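Local coordinates for type III effector HopA1 (Pseudomonas syringae pv. tomato str. DC3000, PDB 4RSX), which is a type III secretion effector, probably delivered into host plant cells, and is represented here by its C-terminal part, at residues 12-17 against 191-196; 27-32 against 222-227; 241-244 against 248-251. One frame throughout, in Å; residues are numbered along the deposited sequence.

Contact 1: 12-17 against 191-196; sequences HEWAKQ and TPLSMQ
Trp14 extends its indole away from helix 2-19, with CG anti to the backbone N (chi1 178°), and Leu193 turns its CG to the side opposite its own carbonyl carbon (chi1 -53°), which brings the leucine branch over the ring. Leu193 CD1 lies over one face of the indole, 4.1 Å from the centroid of the five-membered ring and 26° off the ring normal, a CH-pi contact displaced toward the rim. Nearer the backbone, Leu193 CB approaches Trp14 CE3 at 3.7 Å, so the leucine touches both rings of the indole. Ser194 comes to the edge instead, near the ring plane, where its CB is 4.3 Å from Trp14 CZ3. Leu193 and Ser194 are the two central residues of a type II beta turn, closed by a bond of 3.0 Å from Met195 N to Pro192 O. The turn is fixed further by Ser10 OG, bonded to Ser194 N, and by His215 NE2, bonded to Leu193 O. The contact itself is apolar, resting on dispersion and burial rather than directed bonds, while the buried indole N-H is satisfied on another side by the carbonyl oxygen of Ile29.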
loop_
_atom_site.group_PDB
_atom_site.type_symbol
_atom_site.label_atom_id
_atom_site.label_comp_id
_atom_site.label_asym_id
_atom_site.label_seq_id
_atom_site.Cartn_x
_atom_site.Cartn_y
_atom_site.Cartn_z
ATOM N N HIS A 12 9.962 -7.622 -14.142
ATOM C CA HIS A 12 11.153 -8.103 -14.837
ATOM C C HIS A 12 12.246 -7.028 -14.954
ATOM O O HIS A 12 13.427 -7.306 -14.736
ATOM C CB HIS A 12 10.789 -8.668 -16.216
ATOM C CG HIS A 12 11.937 -9.323 -16.913
ATOM N ND1 HIS A 12 12.190 -10.676 -16.828
ATOM C CD2 HIS A 12 12.921 -8.806 -17.691
ATOM C CE1 HIS A 12 13.267 -10.967 -17.537
ATOM N NE2 HIS A 12 13.730 -9.852 -18.068
ATOM N N GLU A 13 11.855 -5.801 -15.286
ATOM C CA GLU A 13 12.810 -4.682 -15.314
ATOM C C GLU A 13 13.556 -4.501 -13.982
ATOM O O GLU A 13 14.790 -4.391 -13.951
ATOM C CB GLU A 13 12.110 -3.372 -15.702
ATOM C CG GLU A 13 13.047 -2.156 -15.654
ATOM C CD GLU A 13 14.260 -2.319 -16.569
ATOM O OE1 GLU A 13 14.128 -2.976 -17.622
ATOM O OE2 GLU A 13 15.353 -1.795 -16.240
ATOM N N TRP A 14 12.784 -4.469 -12.891
ATOM C CA TRP A 14 13.306 -4.394 -11.528
ATOM C C TRP A 14 14.362 -5.485 -11.338
ATOM O O TRP A 14 15.481 -5.223 -10.863
ATOM C CB TRP A 14 12.134 -4.601 -10.549
ATOM C CG TRP A 14 12.474 -4.607 -9.080
ATOM C CD1 TRP A 14 13.681 -4.321 -8.507
ATOM C CD2 TRP A 14 11.574 -4.905 -7.989
ATOM N NE1 TRP A 14 13.588 -4.425 -7.136
ATOM C CE2 TRP A 14 12.312 -4.780 -6.795
ATOM C CE3 TRP A 14 10.218 -5.261 -7.918
ATOM C CZ2 TRP A 14 11.739 -5.004 -5.531
ATOM C CZ3 TRP A 14 9.651 -5.488 -6.665
ATOM C CH2 TRP A 14 10.415 -5.359 -5.486
ATOM N N ALA A 15 13.981 -6.704 -11.724
ATOM C CA ALA A 15 14.824 -7.880 -11.585
ATOM C C ALA A 15 16.116 -7.755 -12.402
ATOM O O ALA A 15 17.174 -8.204 -11.953
ATOM C CB ALA A 15 14.047 -9.123 -11.989
ATOM N N LYS A 16 16.034 -7.153 -13.588
ATOM C CA LYS A 16 17.231 -6.959 -14.421
ATOM C C LYS A 16 18.194 -5.962 -13.786
ATOM O O LYS A 16 19.412 -6.156 -13.812
ATOM C CB LYS A 16 16.866 -6.496 -15.832
ATOM C CG LYS A 16 16.037 -7.488 -16.618
ATOM C CD LYS A 16 16.682 -8.881 -16.630
ATOM C CE LYS A 16 17.716 -9.056 -17.741
ATOM N NZ LYS A 16 17.940 -10.516 -18.051
ATOM N N GLN A 17 17.647 -4.906 -13.193
ATOM C CA GLN A 17 18.486 -3.950 -12.468
ATOM C C GLN A 17 19.147 -4.606 -11.256
ATOM O O GLN A 17 20.295 -4.303 -10.941
ATOM C CB GLN A 17 17.683 -2.712 -12.054
ATOM C CG GLN A 17 16.964 -2.040 -13.209
ATOM C CD GLN A 17 16.228 -0.784 -12.774
ATOM O OE1 GLN A 17 16.482 -0.244 -11.692
ATOM N NE2 GLN A 17 15.313 -0.309 -13.621
ATOM N N THR A 191 2.571 3.539 -10.706
ATOM C CA THR A 191 2.298 2.174 -10.289
ATOM C C THR A 191 3.564 1.611 -9.690
ATOM O O THR A 191 4.580 1.531 -10.369
ATOM C CB THR A 191 1.875 1.286 -11.471
ATOM O OG1 THR A 191 0.788 1.909 -12.170
ATOM C CG2 THR A 191 1.435 -0.110 -10.976
ATOM N N PRO A 192 3.511 1.239 -8.398
ATOM C CA PRO A 192 4.680 0.642 -7.754
ATOM C C PRO A 192 5.064 -0.631 -8.484
ATOM O O PRO A 192 4.180 -1.317 -9.029
ATOM C CB PRO A 192 4.168 0.304 -6.345
ATOM C CG PRO A 192 3.058 1.323 -6.105
ATOM C CD PRO A 192 2.392 1.436 -7.451
ATOM N N LEU A 193 6.360 -0.934 -8.483
ATOM C CA LEU A 193 6.892 -2.091 -9.189
ATOM C C LEU A 193 6.177 -3.363 -8.757
ATOM O O LEU A 193 5.896 -3.563 -7.565
ATOM C CB LEU A 193 8.396 -2.218 -8.959
ATOM C CG LEU A 193 9.207 -0.965 -9.278
ATOM C CD1 LEU A 193 10.692 -1.218 -9.090
ATOM C CD2 LEU A 193 8.924 -0.543 -10.680
ATOM N N SER A 194 5.843 -4.186 -9.747
ATOM C CA SER A 194 5.135 -5.446 -9.529
ATOM C C SER A 194 3.695 -5.329 -8.999
ATOM O O SER A 194 3.151 -6.326 -8.519
ATOM C CB SER A 194 5.956 -6.364 -8.608
ATOM O OG SER A 194 5.274 -7.590 -8.383
ATOM N N MET A 195 3.076 -4.147 -9.062
ATOM C CA MET A 195 1.646 -4.063 -8.730
ATOM C C MET A 195 0.834 -3.891 -10.002
ATOM O O MET A 195 1.341 -3.368 -11.001
ATOM C CB MET A 195 1.325 -2.890 -7.795
ATOM C CG MET A 195 1.847 -3.010 -6.378
ATOM S SD MET A 195 1.104 -1.719 -5.352
ATOM C CE MET A 195 2.108 -1.961 -3.868
ATOM N N GLN A 196 -0.427 -4.315 -9.959
ATOM C CA GLN A 196 -1.321 -4.148 -11.101
ATOM C C GLN A 196 -2.088 -2.822 -11.048
ATOM O O GLN A 196 -2.790 -2.517 -10.070
ATOM C CB GLN A 196 -2.310 -5.328 -11.208
ATOM C CG GLN A 196 -3.230 -5.263 -12.429
ATOM C CD GLN A 196 -4.209 -6.441 -12.487
ATOM O OE1 GLN A 196 -3.896 -7.541 -12.028
ATOM N NE2 GLN A 196 -5.404 -6.208 -13.043
#

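Contact 2: 27-32 against 222-227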
loop_
_atom_site.group_PDB
_atom_site.type_symbol
_atom_site.label_atom_id
_atom_site.label_comp_id
_atom_site.label_asym_id
_atom_site.label_seq_id
_atom_site.Cartn_x
_atom_site.Cartn_y
_atom_site.Cartn_z
ATOM N N MET A 27 18.120 -6.418 0.748
ATOM C CA MET A 27 17.940 -4.985 0.980
ATOM C C MET A 27 18.309 -4.130 -0.244
ATOM O O MET A 27 17.617 -3.149 -0.556
ATOM C CB MET A 27 18.748 -4.536 2.199
ATOM C CG MET A 27 18.403 -3.147 2.703
ATOM S SD MET A 27 16.677 -3.023 3.225
ATOM C CE MET A 27 16.573 -4.380 4.384
ATOM N N ASP A 28 19.386 -4.500 -0.935
ATOM C CA ASP A 28 19.763 -3.810 -2.167
ATOM C C ASP A 28 18.606 -3.877 -3.156
ATOM O O ASP A 28 18.159 -2.852 -3.687
ATOM C CB ASP A 28 20.991 -4.463 -2.806
ATOM C CG ASP A 28 22.261 -4.190 -2.043
ATOM O OD1 ASP A 28 22.352 -3.111 -1.416
ATOM O OD2 ASP A 28 23.164 -5.058 -2.077
ATOM N N ILE A 29 18.124 -5.097 -3.383
ATOM C CA ILE A 29 17.029 -5.327 -4.307
ATOM C C ILE A 29 15.827 -4.496 -3.889
ATOM O O ILE A 29 15.189 -3.855 -4.722
ATOM C CB ILE A 29 16.680 -6.822 -4.378
ATOM C CG1 ILE A 29 17.893 -7.593 -4.910
ATOM C CG2 ILE A 29 15.434 -7.050 -5.233
ATOM C CD1 ILE A 29 17.789 -9.089 -4.773
ATOM N N TYR A 30 15.564 -4.465 -2.586
ATOM C CA TYR A 30 14.447 -3.712 -2.026
ATOM C C TYR A 30 14.568 -2.184 -2.219
ATOM O O TYR A 30 13.557 -1.492 -2.453
ATOM C CB TYR A 30 14.312 -4.065 -0.541
ATOM C CG TYR A 30 13.245 -3.295 0.185
ATOM C CD1 TYR A 30 11.912 -3.382 -0.205
ATOM C CD2 TYR A 30 13.564 -2.489 1.276
ATOM C CE1 TYR A 30 10.922 -2.679 0.464
ATOM C CE2 TYR A 30 12.581 -1.782 1.960
ATOM C CZ TYR A 30 11.260 -1.885 1.552
ATOM O OH TYR A 30 10.283 -1.177 2.220
ATOM N N LYS A 31 15.788 -1.655 -2.114
ATOM C CA LYS A 31 15.984 -0.210 -2.252
ATOM C C LYS A 31 15.624 0.299 -3.645
ATOM O O LYS A 31 15.196 1.441 -3.787
ATOM C CB LYS A 31 17.409 0.199 -1.874
ATOM C CG LYS A 31 17.672 0.194 -0.357
ATOM C CD LYS A 31 19.126 0.584 -0.039
ATOM C CE LYS A 31 19.410 0.499 1.460
ATOM N NZ LYS A 31 20.873 0.433 1.758
ATOM N N ILE A 32 15.785 -0.548 -4.663
ATOM C CA ILE A 32 15.345 -0.196 -6.016
ATOM C C ILE A 32 13.836 0.082 -6.061
ATOM O O ILE A 32 13.395 1.033 -6.708
ATOM C CB ILE A 32 15.698 -1.281 -7.049
ATOM C CG1 ILE A 32 17.205 -1.561 -7.041
ATOM C CG2 ILE A 32 15.250 -0.849 -8.437
ATOM C CD1 ILE A 32 17.580 -2.849 -7.745
ATOM N N VAL A 222 11.474 -12.684 -3.831
ATOM C CA VAL A 222 11.262 -13.541 -4.993
ATOM C C VAL A 222 12.443 -13.375 -5.974
ATOM O O VAL A 222 12.964 -14.360 -6.529
ATOM C CB VAL A 222 9.928 -13.196 -5.706
ATOM C CG1 VAL A 222 9.826 -13.897 -7.049
ATOM C CG2 VAL A 222 8.736 -13.558 -4.828
ATOM N N ILE A 223 12.859 -12.127 -6.181
ATOM C CA ILE A 223 13.952 -11.830 -7.103
ATOM C C ILE A 223 15.273 -12.426 -6.608
ATOM O O ILE A 223 16.026 -13.005 -7.396
ATOM C CB ILE A 223 14.119 -10.306 -7.309
ATOM C CG1 ILE A 223 12.914 -9.730 -8.059
ATOM C CG2 ILE A 223 15.405 -9.999 -8.082
ATOM C CD1 ILE A 223 12.883 -8.210 -8.074
ATOM N N SER A 224 15.556 -12.276 -5.312
ATOM C CA SER A 224 16.745 -12.883 -4.706
ATOM C C SER A 224 16.799 -14.371 -4.995
ATOM O O SER A 224 17.845 -14.903 -5.379
ATOM C CB SER A 224 16.744 -12.701 -3.187
ATOM O OG SER A 224 16.817 -11.336 -2.857
ATOM N N ASP A 225 15.674 -15.043 -4.787
ATOM C CA ASP A 225 15.601 -16.470 -5.056
ATOM C C ASP A 225 15.937 -16.778 -6.511
ATOM O O ASP A 225 16.765 -17.644 -6.786
ATOM C CB ASP A 225 14.216 -17.024 -4.710
ATOM C CG ASP A 225 13.959 -17.061 -3.214
ATOM O OD1 ASP A 225 14.941 -17.012 -2.429
ATOM O OD2 ASP A 225 12.768 -17.145 -2.830
ATOM N N ALA A 226 15.298 -16.069 -7.439
ATOM C CA ALA A 226 15.554 -16.279 -8.866
ATOM C C ALA A 226 17.049 -16.140 -9.170
ATOM O O ALA A 226 17.609 -16.947 -9.904
ATOM C CB ALA A 226 14.737 -15.303 -9.711
ATOM N N LEU A 227 17.685 -15.131 -8.576
ATOM C CA LEU A 227 19.124 -14.900 -8.757
ATOM C C LEU A 227 19.972 -16.060 -8.229
ATOM O O LEU A 227 21.071 -16.311 -8.723
ATOM C CB LEU A 227 19.545 -13.598 -8.069
ATOM C CG LEU A 227 19.010 -12.330 -8.719
ATOM C CD1 LEU A 227 19.312 -11.089 -7.880
ATOM C CD2 LEU A 227 19.583 -12.197 -10.128
#
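Ile29 meets Ile223, Ser224 and Leu227 with no flat side chain among the four; the ring that bears on Ile223 is the indole of Trp14 from helix 2-19. One face of that ring receives Ile223 CD1, on the side opposite Leu193, so the indole is packed between the two aliphatic residues. Between helices 26-35 and 215-228 the short segments run obliquely antiparallel, at 128°, with their axes 10.1 Å apart at closest approach. Ile29 supplies the whole of this contact from its own helix, and its two branches have largely different partners. CG2 rests on Ile223, 4.0 Å from the CD1 of that residue and nearly as close to its CB and CG2. The longer arm, with CG1 beside the backbone N (chi1 -62°), skirts Ile223 CG2 and carries CD1 across to the other helix, where it lodges between Ser224 and Leu227. Leu227 CD1 is 4.0 Å from Ile29 CD1, a methyl-to-methyl contact, whereas Ser224 OG approaches the same Ile29 CD1 more closely, at 3.1 Å. That hydroxyl also has a weak hydrogen bond to Ala220 O, one turn back in its helix, so its polar needs are met at least in part locally. Ala18 and Ala220 add further contacts to Ile29. The chemistry is that of a branched aliphatic wedge: van der Waals fit of the isoleucine side chain, rather than any directed bond between the two segments, holds the helices here.

Contact 3: 241-244 against 248-251; sequences SLSA and DPDN
The chain leaves helix 234-245 and doubles back, so that the CA atoms of Leu242 and Pro249 come within 5.2 Å across the short connection. Leu242 CB then packs against Pro249 CA at 4.0 Å, and its CD1 reaches two successive carbonyl oxygens, 3.8 Å from Asp248 O and 3.9 Å from Pro249 O. Ser243 meets the proline ring with its hydroxyl: Ser243 OG is 3.3 Å from Pro249 CG, with CB and CD only slightly farther. With OG beside its backbone N (chi1 -71°), the serine also makes a weak hydrogen bond to Lys239 O in its own helix. On the loop side Asp248 bends back over the backbone, its OD1 accepting from Asp250 N at 2.8 Å, almost head-on to the carboxylate oxygen, and more weakly from Asn251 N. Lys239 NZ reinforces the loop from the helix, forming a salt bridge with Asp250 OD1 and a hydrogen bond to Pro249 O. Phe8 and Phe11 of helix 2-19 pack on Leu242. The carboxylate bond spanning Asp248, Pro249 and Asp250 defines an Asx turn, set in the C-terminal loop where it lies back against helix 234-245.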
loop_
_atom_site.group_PDB
_atom_site.type_symbol
_atom_site.label_atom_id
_atom_site.label_comp_id
_atom_site.label_asym_id
_atom_site.label_seq_id
_atom_site.Cartn_x
_atom_site.Cartn_y
_atom_site.Cartn_z
ATOM N N SER A 241 10.525 -18.804 -9.508
ATOM C CA SER A 241 10.604 -18.235 -8.168
ATOM C C SER A 241 9.264 -17.652 -7.717
ATOM O O SER A 241 8.899 -17.779 -6.537
ATOM C CB SER A 241 11.707 -17.184 -8.086
ATOM O OG SER A 241 11.721 -16.559 -6.804
ATOM N N LEU A 242 8.526 -17.033 -8.641
ATOM C CA LEU A 242 7.179 -16.578 -8.319
ATOM C C LEU A 242 6.274 -17.754 -7.912
ATOM O O LEU A 242 5.675 -17.736 -6.824
ATOM C CB LEU A 242 6.566 -15.783 -9.467
ATOM C CG LEU A 242 7.078 -14.354 -9.676
ATOM C CD1 LEU A 242 6.601 -13.817 -11.014
ATOM C CD2 LEU A 242 6.607 -13.441 -8.563
ATOM N N SER A 243 6.181 -18.768 -8.771
ATOM C CA SER A 243 5.373 -19.938 -8.469
ATOM C C SER A 243 5.797 -20.574 -7.154
ATOM O O SER A 243 4.948 -20.848 -6.312
ATOM C CB SER A 243 5.459 -20.983 -9.583
ATOM O OG SER A 243 4.765 -20.531 -10.722
ATOM N N ALA A 244 7.101 -20.799 -6.980
ATOM C CA ALA A 244 7.605 -21.509 -5.799
ATOM C C ALA A 244 7.336 -20.728 -4.508
ATOM O O ALA A 244 7.312 -21.297 -3.402
ATOM C CB ALA A 244 9.099 -21.808 -5.945
ATOM N N ASP A 248 1.560 -15.736 -8.754
ATOM C CA ASP A 248 1.204 -16.100 -10.118
ATOM C C ASP A 248 2.388 -15.754 -11.036
ATOM O O ASP A 248 2.841 -14.608 -11.075
ATOM C CB ASP A 248 -0.086 -15.364 -10.506
ATOM C CG ASP A 248 -0.580 -15.712 -11.905
ATOM O OD1 ASP A 248 0.246 -15.932 -12.809
ATOM O OD2 ASP A 248 -1.810 -15.755 -12.106
ATOM N N PRO A 249 2.919 -16.752 -11.755
ATOM C CA PRO A 249 4.161 -16.526 -12.515
ATOM C C PRO A 249 3.973 -15.589 -13.707
ATOM O O PRO A 249 4.972 -15.092 -14.272
ATOM C CB PRO A 249 4.541 -17.931 -13.009
ATOM C CG PRO A 249 3.204 -18.693 -13.047
ATOM C CD PRO A 249 2.441 -18.146 -11.853
ATOM N N ASP A 250 2.718 -15.353 -14.094
ATOM C CA ASP A 250 2.449 -14.419 -15.191
ATOM C C ASP A 250 1.989 -13.051 -14.698
ATOM O O ASP A 250 2.053 -12.060 -15.426
ATOM C CB ASP A 250 1.452 -15.023 -16.187
ATOM C CG ASP A 250 2.024 -16.249 -16.905
ATOM O OD1 ASP A 250 3.255 -16.290 -17.163
ATOM O OD2 ASP A 250 1.247 -17.179 -17.194
ATOM N N ASN A 251 1.550 -12.991 -13.447
ATOM C CA ASN A 251 1.170 -11.712 -12.854
ATOM C C ASN A 251 1.658 -11.646 -11.403
ATOM O O ASN A 251 0.953 -12.086 -10.483
ATOM C CB ASN A 251 -0.353 -11.501 -12.945
ATOM C CG ASN A 251 -0.783 -10.107 -12.517
ATOM O OD1 ASN A 251 -0.052 -9.405 -11.805
ATOM N ND2 ASN A 251 -1.983 -9.701 -12.939
#

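In the fold
From the N terminus, helix 2-19 opens contact 1 and helix 26-35 opens contact 2 before any strand of the antiparallel sheet is formed. Contact 1 closes at 191-196, after five strands, just where strand 196-199 begins; contact 2 closes on helix 215-228, after all seven. The two long loops therefore cross, and Trp14 of contact 1 also packs on residues of contact 2. Contact 3 follows in series as a local closure of helix 234-245 by the C-terminal loop. It joins the others through Asn251 ND2, bonded to Gln196 OE1, and through Leu242, packed on Val222. Together they gather the N-terminal and C-terminal helices into one bundle beside the sheet edge at 196-199.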